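Local coordinates for protein endo-beta-1,2-glucanase (Talaromyces funiculosus, PDB 6IMV) that hydrolyses beta-1,2-glucan chains at internal linkages as an endo-acting fungal glycoside hydrolase, at residues E41-S50 and L431-V440. Sequence-based numbering, arbitrary orientation.
Sequences EGKFHQNNIS and LTWDSKVSTV. With BGC (beta-D-glucopyranose), chain I.
Phe-44 turns the edge of its ring toward the face of Trp-433 in a T-shaped stack, the Phe-44 centroid 4.9 Å from that of the indole five-membered ring and the planes at 66°. CG of Phe-44 lies anti to the backbone N (chi1 179°), which carries the ring across to Leu-431, where Leu-431 CB packs 3.6 Å from Phe-44 CE1, and to Val-437, whose CG2 meets the ring edge. The two faces of the Phe-44 ring are filled from opposite sides: Ser-50 CB sits over one, and the bent chain of Lys-436 crosses the other, its CE making a CH-pi contact 4.1 Å from the centroid.

Beyond the ring, Lys-436 NZ forms a salt bridge with Glu-41 OE1 at 2.8 Å, on the syn side of the carboxylate but tilted out of its plane, while Val-440 CG2 packs on the Glu-41 methylenes. The buried ammonium also donates to the carbonyls of Tyr-414 and Ser-416, and Glu-41 OE2 accepts from Ser-416 N.

Trp-433 NE1 donates almost in its ring plane to Ser-50 O, 2.9 Å away, with an N-H...O angle of 149°. A leucine in place of Trp-433 would probably leave Ser-50 O without this donor and the Phe-44 edge without its aromatic face.

Thr-432 OG1 caps helix 433-443 by accepting from Ser-435 N and is also hydrogen-bonded to Glu-418 OE1, which Ser-435 OG meets too; Thr-432 and Asp-434 belong to the glucose pocket. The contact thus fits the loop between helix 30-41 and strand 51-52 against the junction of strand 427-432 with helix 433-443, with Trp-433 also touching helix 80-94 and Glu-41 and Val-440 meeting Phe-103 of helix 98-104.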
ATOM      1  N   GLU A  41      -8.558 -13.943  -1.616  1.00 13.08           N
ATOM      2  CA  GLU A  41      -8.011 -12.652  -2.035  1.00 12.98           C
ATOM      3  C   GLU A  41      -7.707 -12.673  -3.544  1.00 13.17           C
ATOM      4  O   GLU A  41      -7.945 -11.692  -4.246  1.00 13.60           O
ATOM      5  CB  GLU A  41      -6.757 -12.303  -1.226  1.00 12.76           C
ATOM      6  CG  GLU A  41      -7.033 -11.771   0.176  1.00 12.62           C
ATOM      7  CD  GLU A  41      -8.207 -10.819   0.287  1.00 12.49           C
ATOM      8  OE1 GLU A  41      -8.190  -9.759  -0.379  1.00 12.86           O
ATOM      9  OE2 GLU A  41      -9.143 -11.151   1.025  1.00 12.87           O
ATOM     10  N   GLY A  42      -7.163 -13.795  -4.027  1.00 13.21           N
ATOM     11  CA  GLY A  42      -6.833 -13.998  -5.425  1.00 13.78           C
ATOM     12  C   GLY A  42      -8.013 -13.841  -6.376  1.00 14.16           C
ATOM     13  O   GLY A  42      -7.821 -13.500  -7.536  1.00 15.02           O
ATOM     14  N   LYS A  43      -9.237 -14.083  -5.897  1.00 14.80           N
ATOM     15  CA  LYS A  43     -10.443 -13.929  -6.721  1.00 15.75           C
ATOM     16  C   LYS A  43     -10.686 -12.459  -7.072  1.00 14.64           C
ATOM     17  O   LYS A  43     -11.415 -12.170  -8.026  1.00 14.07           O
ATOM     18  CB  LYS A  43     -11.671 -14.536  -6.033  1.00 17.12           C
ATOM     19  CG  LYS A  43     -11.590 -16.037  -5.796  1.00 18.92           C
ATOM     20  CD  LYS A  43     -11.116 -16.805  -7.007  1.00 21.50           C
ATOM     21  CE  LYS A  43     -11.269 -18.305  -6.861  1.00 23.72           C
ATOM     22  NZ  LYS A  43     -10.420 -19.011  -7.849  1.00 25.15           N
ATOM     23  N   PHE A  44     -10.080 -11.545  -6.309  1.00 13.79           N
ATOM     24  CA  PHE A  44     -10.110 -10.116  -6.632  1.00 13.74           C
ATOM     25  C   PHE A  44      -9.419  -9.872  -7.979  1.00 14.19           C
ATOM     26  O   PHE A  44      -9.789  -8.944  -8.720  1.00 13.59           O
ATOM     27  CB  PHE A  44      -9.458  -9.302  -5.514  1.00 13.05           C
ATOM     28  CG  PHE A  44      -9.396  -7.810  -5.735  1.00 12.87           C
ATOM     29  CD1 PHE A  44     -10.544  -7.077  -5.996  1.00 12.95           C
ATOM     30  CD2 PHE A  44      -8.197  -7.127  -5.615  1.00 12.54           C
ATOM     31  CE1 PHE A  44     -10.492  -5.700  -6.159  1.00 12.83           C
ATOM     32  CE2 PHE A  44      -8.143  -5.750  -5.780  1.00 12.59           C
ATOM     33  CZ  PHE A  44      -9.290  -5.041  -6.051  1.00 12.78           C
ATOM     34  N   HIS A  45      -8.421 -10.713  -8.291  1.00 15.21           N
ATOM     35  CA  HIS A  45      -7.598 -10.556  -9.488  1.00 15.67           C
ATOM     36  C   HIS A  45      -8.344 -11.112 -10.705  1.00 17.02           C
ATOM     37  O   HIS A  45      -8.094 -12.245 -11.121  1.00 17.56           O
ATOM     38  CB  HIS A  45      -6.234 -11.235  -9.309  1.00 15.16           C
ATOM     39  CG  HIS A  45      -5.274 -10.891 -10.395  1.00 14.92           C
ATOM     40  ND1 HIS A  45      -5.190 -11.623 -11.561  1.00 14.90           N
ATOM     41  CD2 HIS A  45      -4.383  -9.885 -10.513  1.00 14.79           C
ATOM     42  CE1 HIS A  45      -4.272 -11.093 -12.343  1.00 15.20           C
ATOM     43  NE2 HIS A  45      -3.756 -10.029 -11.719  1.00 14.58           N
ATOM     44  N   GLN A  46      -9.249 -10.299 -11.251  1.00 18.00           N
ATOM     45  CA  GLN A  46     -10.040 -10.633 -12.434  1.00 19.14           C
ATOM     46  C   GLN A  46     -10.311  -9.346 -13.222  1.00 19.53           C
ATOM     47  O   GLN A  46     -10.405  -8.256 -12.647  1.00 17.63           O
ATOM     48  CB  GLN A  46     -11.397 -11.241 -12.062  1.00 19.83           C
ATOM     49  CG  GLN A  46     -11.317 -12.547 -11.294  1.00 21.33           C
ATOM     50  CD  GLN A  46     -12.680 -13.179 -11.127  1.00 22.69           C
ATOM     51  OE1 GLN A  46     -13.324 -13.530 -12.114  1.00 24.36           O
ATOM     52  NE2 GLN A  46     -13.119 -13.352  -9.884  1.00 21.64           N
ATOM     53  N   ASN A  47     -10.458  -9.498 -14.541  1.00 20.57           N
ATOM     54  CA  ASN A  47     -10.869  -8.431 -15.432  1.00 21.88           C
ATOM     55  C   ASN A  47     -12.198  -7.845 -14.941  1.00 22.29           C
ATOM     56  O   ASN A  47     -13.078  -8.583 -14.497  1.00 23.00           O
ATOM     57  CB  ASN A  47     -11.004  -8.922 -16.876  1.00 22.43           C
ATOM     58  CG  ASN A  47     -11.331  -7.792 -17.822  1.00 23.18           C
ATOM     59  OD1 ASN A  47     -10.608  -6.806 -17.870  1.00 23.12           O
ATOM     60  ND2 ASN A  47     -12.436  -7.901 -18.543  1.00 25.91           N
ATOM     61  N   ASN A  48     -12.307  -6.512 -15.006  1.00 23.59           N
ATOM     62  CA  ASN A  48     -13.503  -5.735 -14.649  1.00 25.56           C
ATOM     63  C   ASN A  48     -13.742  -5.724 -13.133  1.00 23.43           C
ATOM     64  O   ASN A  48     -14.691  -5.094 -12.677  1.00 25.35           O
ATOM     65  CB  ASN A  48     -14.766  -6.214 -15.377  1.00 29.42           C
ATOM     66  CG  ASN A  48     -14.904  -5.626 -16.764  1.00 33.00           C
ATOM     67  OD1 ASN A  48     -14.269  -6.090 -17.706  1.00 41.30           O
ATOM     68  ND2 ASN A  48     -15.742  -4.618 -16.910  1.00 37.63           N
ATOM     69  N   ILE A  49     -12.899  -6.410 -12.355  1.00 20.52           N
ATOM     70  CA  ILE A  49     -13.002  -6.386 -10.897  1.00 17.86           C
ATOM     71  C   ILE A  49     -11.880  -5.508 -10.329  1.00 16.39           C
ATOM     72  O   ILE A  49     -12.166  -4.554  -9.606  1.00 15.18           O
ATOM     73  CB  ILE A  49     -12.967  -7.808 -10.307  1.00 17.73           C
ATOM     74  CG1 ILE A  49     -14.059  -8.711 -10.898  1.00 17.75           C
ATOM     75  CG2 ILE A  49     -13.037  -7.747  -8.789  1.00 17.77           C
ATOM     76  CD1 ILE A  49     -15.467  -8.269 -10.602  1.00 17.94           C
ATOM     77  N   SER A  50     -10.622  -5.859 -10.644  1.00 14.41           N
ATOM     78  CA  SER A  50      -9.445  -5.181 -10.080  1.00 14.37           C
ATOM     79  C   SER A  50      -8.544  -4.598 -11.176  1.00 14.60           C
ATOM     80  O   SER A  50      -7.710  -3.745 -10.874  1.00 13.87           O
ATOM     81  CB  SER A  50      -8.649  -6.104  -9.197  1.00 14.27           C
ATOM     82  OG  SER A  50      -8.086  -7.176  -9.945  1.00 14.39           O
ATOM     83  N   LEU A 431     -14.618  -3.345  -2.962  1.00 11.07           N
ATOM     84  CA  LEU A 431     -13.287  -3.934  -3.002  1.00 11.31           C
ATOM     85  C   LEU A 431     -12.307  -2.883  -3.535  1.00 11.33           C
ATOM     86  O   LEU A 431     -12.600  -2.262  -4.543  1.00 11.87           O
ATOM     87  CB  LEU A 431     -13.286  -5.146  -3.941  1.00 11.07           C
ATOM     88  CG  LEU A 431     -14.471  -6.102  -3.837  1.00 11.35           C
ATOM     89  CD1 LEU A 431     -14.467  -7.055  -5.023  1.00 11.04           C
ATOM     90  CD2 LEU A 431     -14.459  -6.866  -2.519  1.00 10.98           C
ATOM     91  N   THR A 432     -11.147  -2.718  -2.884  1.00 10.84           N
ATOM     92  CA  THR A 432     -10.062  -1.915  -3.438  1.00 11.10           C
ATOM     93  C   THR A 432      -8.724  -2.625  -3.215  1.00 10.69           C
ATOM     94  O   THR A 432      -8.598  -3.438  -2.298  1.00 10.34           O
ATOM     95  CB  THR A 432     -10.013  -0.506  -2.826  1.00 11.52           C
ATOM     96  OG1 THR A 432      -9.692  -0.616  -1.440  1.00 11.44           O
ATOM     97  CG2 THR A 432     -11.313   0.259  -2.985  1.00 11.95           C
ATOM     98  N   TRP A 433      -7.734  -2.297  -4.057  1.00 10.93           N
ATOM     99  CA  TRP A 433      -6.358  -2.778  -3.880  1.00 11.28           C
ATOM    100  C   TRP A 433      -5.859  -2.394  -2.489  1.00 11.80           C
ATOM    101  O   TRP A 433      -5.274  -3.232  -1.786  1.00 11.72           O
ATOM    102  CB  TRP A 433      -5.410  -2.231  -4.955  1.00 11.11           C
ATOM    103  CG  TRP A 433      -5.643  -2.813  -6.310  1.00 11.41           C
ATOM    104  CD1 TRP A 433      -6.544  -2.379  -7.233  1.00 11.36           C
ATOM    105  CD2 TRP A 433      -4.984  -3.952  -6.892  1.00 11.68           C
ATOM    106  NE1 TRP A 433      -6.482  -3.154  -8.355  1.00 11.44           N
ATOM    107  CE2 TRP A 433      -5.537  -4.131  -8.179  1.00 11.70           C
ATOM    108  CE3 TRP A 433      -3.982  -4.827  -6.461  1.00 11.47           C
ATOM    109  CZ2 TRP A 433      -5.128  -5.158  -9.029  1.00 11.66           C
ATOM    110  CZ3 TRP A 433      -3.582  -5.843  -7.302  1.00 11.69           C
ATOM    111  CH2 TRP A 433      -4.155  -6.011  -8.561  1.00 11.70           C
ATOM    112  N   ASP A 434      -6.084  -1.122  -2.123  1.00 11.80           N
ATOM    113  CA  ASP A 434      -5.591  -0.548  -0.864  1.00 12.41           C
ATOM    114  C   ASP A 434      -6.086  -1.366   0.344  1.00 11.95           C
ATOM    115  O   ASP A 434      -5.306  -1.616   1.268  1.00 11.75           O
ATOM    116  CB  ASP A 434      -5.973   0.935  -0.746  1.00 13.79           C
ATOM    117  CG  ASP A 434      -5.072   1.888  -1.525  1.00 14.92           C
ATOM    118  OD1 ASP A 434      -4.967   1.738  -2.742  1.00 16.44           O
ATOM    119  OD2 ASP A 434      -4.507   2.813  -0.905  1.00 16.76           O
ATOM    120  N   SER A 435      -7.363  -1.780   0.348  1.00 11.56           N
ATOM    121  CA  SER A 435      -7.961  -2.441   1.537  1.00 12.03           C
ATOM    122  C   SER A 435      -7.750  -3.962   1.533  1.00 11.50           C
ATOM    123  O   SER A 435      -8.149  -4.626   2.476  1.00 11.68           O
ATOM    124  CB  SER A 435      -9.439  -2.113   1.693  1.00 11.87           C
ATOM    125  OG  SER A 435     -10.234  -2.847   0.780  1.00 11.84           O
ATOM    126  N   LYS A 436      -7.130  -4.514   0.484  1.00 11.51           N
ATOM    127  CA  LYS A 436      -7.088  -5.976   0.316  1.00 11.16           C
ATOM    128  C   LYS A 436      -5.674  -6.481   0.007  1.00 11.34           C
ATOM    129  O   LYS A 436      -5.200  -7.437   0.635  1.00 11.05           O
ATOM    130  CB  LYS A 436      -8.041  -6.382  -0.803  1.00 10.94           C
ATOM    131  CG  LYS A 436      -9.516  -6.210  -0.479  1.00 10.79           C
ATOM    132  CD  LYS A 436     -10.412  -6.421  -1.683  1.00 10.88           C
ATOM    133  CE  LYS A 436     -10.393  -7.830  -2.227  1.00 10.72           C
ATOM    134  NZ  LYS A 436     -10.741  -8.810  -1.171  1.00 10.88           N
ATOM    135  N   VAL A 437      -5.032  -5.878  -0.992  1.00 11.29           N
ATOM    136  CA  VAL A 437      -3.791  -6.406  -1.542  1.00 11.55           C
ATOM    137  C   VAL A 437      -2.586  -5.791  -0.818  1.00 11.43           C
ATOM    138  O   VAL A 437      -1.469  -6.297  -0.969  1.00 11.79           O
ATOM    139  CB  VAL A 437      -3.735  -6.213  -3.069  1.00 11.88           C
ATOM    140  CG1 VAL A 437      -2.462  -6.789  -3.682  1.00 12.43           C
ATOM    141  CG2 VAL A 437      -4.960  -6.815  -3.722  1.00 12.13           C
ATOM    142  N   SER A 438      -2.809  -4.736  -0.016  1.00 10.90           N
ATOM    143  CA  SER A 438      -1.812  -4.281   0.967  1.00 10.64           C
ATOM    144  C   SER A 438      -1.493  -5.436   1.939  1.00 10.52           C
ATOM    145  O   SER A 438      -0.334  -5.751   2.208  1.00 10.08           O
ATOM    146  CB  SER A 438      -2.304  -3.068   1.717  1.00 10.29           C
ATOM    147  OG  SER A 438      -3.628  -3.291   2.195  1.00 10.14           O
ATOM    148  N   THR A 439      -2.552  -6.069   2.453  1.00 10.18           N
ATOM    149  CA  THR A 439      -2.449  -7.181   3.373  1.00 10.45           C
ATOM    150  C   THR A 439      -1.763  -8.364   2.681  1.00 10.23           C
ATOM    151  O   THR A 439      -0.862  -8.974   3.241  1.00 10.09           O
ATOM    152  CB  THR A 439      -3.819  -7.584   3.921  1.00 10.75           C
ATOM    153  OG1 THR A 439      -4.413  -6.399   4.457  1.00 11.15           O
ATOM    154  CG2 THR A 439      -3.719  -8.665   4.978  1.00 11.25           C
ATOM    155  N   VAL A 440      -2.182  -8.660   1.453  1.00 10.53           N
ATOM    156  CA  VAL A 440      -1.573  -9.732   0.673  1.00 10.79           C
ATOM    157  C   VAL A 440      -0.060  -9.487   0.585  1.00 11.13           C
ATOM    158  O   VAL A 440       0.731 -10.398   0.866  1.00 11.32           O
ATOM    159  CB  VAL A 440      -2.221  -9.875  -0.714  1.00 10.65           C
ATOM    160  CG1 VAL A 440      -1.422 -10.818  -1.613  1.00 10.80           C
ATOM    161  CG2 VAL A 440      -3.669 -10.326  -0.597  1.00 10.64           C
TER
HETATM  162  C2  BGC I 606     -10.246   7.830  -3.286  1.00 31.72           C
HETATM  163  C3  BGC I 606     -11.152   6.590  -3.371  1.00 30.71           C
HETATM  164  C4  BGC I 606     -10.344   5.277  -3.353  1.00 29.67           C
HETATM  165  C5  BGC I 606      -9.310   5.314  -2.217  1.00 29.64           C
HETATM  166  C6  BGC I 606      -8.413   4.075  -2.175  1.00 29.06           C
HETATM  167  C1  BGC I 606      -9.249   7.687  -2.144  1.00 31.07           C
HETATM  168  O1  BGC I 606      -8.348   8.792  -2.030  1.00 34.31           O
HETATM  169  O2  BGC I 606     -11.051   8.967  -3.026  1.00 32.41           O
HETATM  170  O3  BGC I 606     -11.964   6.639  -4.546  1.00 30.34           O
HETATM  171  O4  BGC I 606     -11.203   4.127  -3.217  1.00 24.55           O
HETATM  172  O5  BGC I 606      -8.498   6.489  -2.335  1.00 31.58           O
HETATM  173  O6  BGC I 606      -7.618   4.037  -3.358  1.00 29.47           O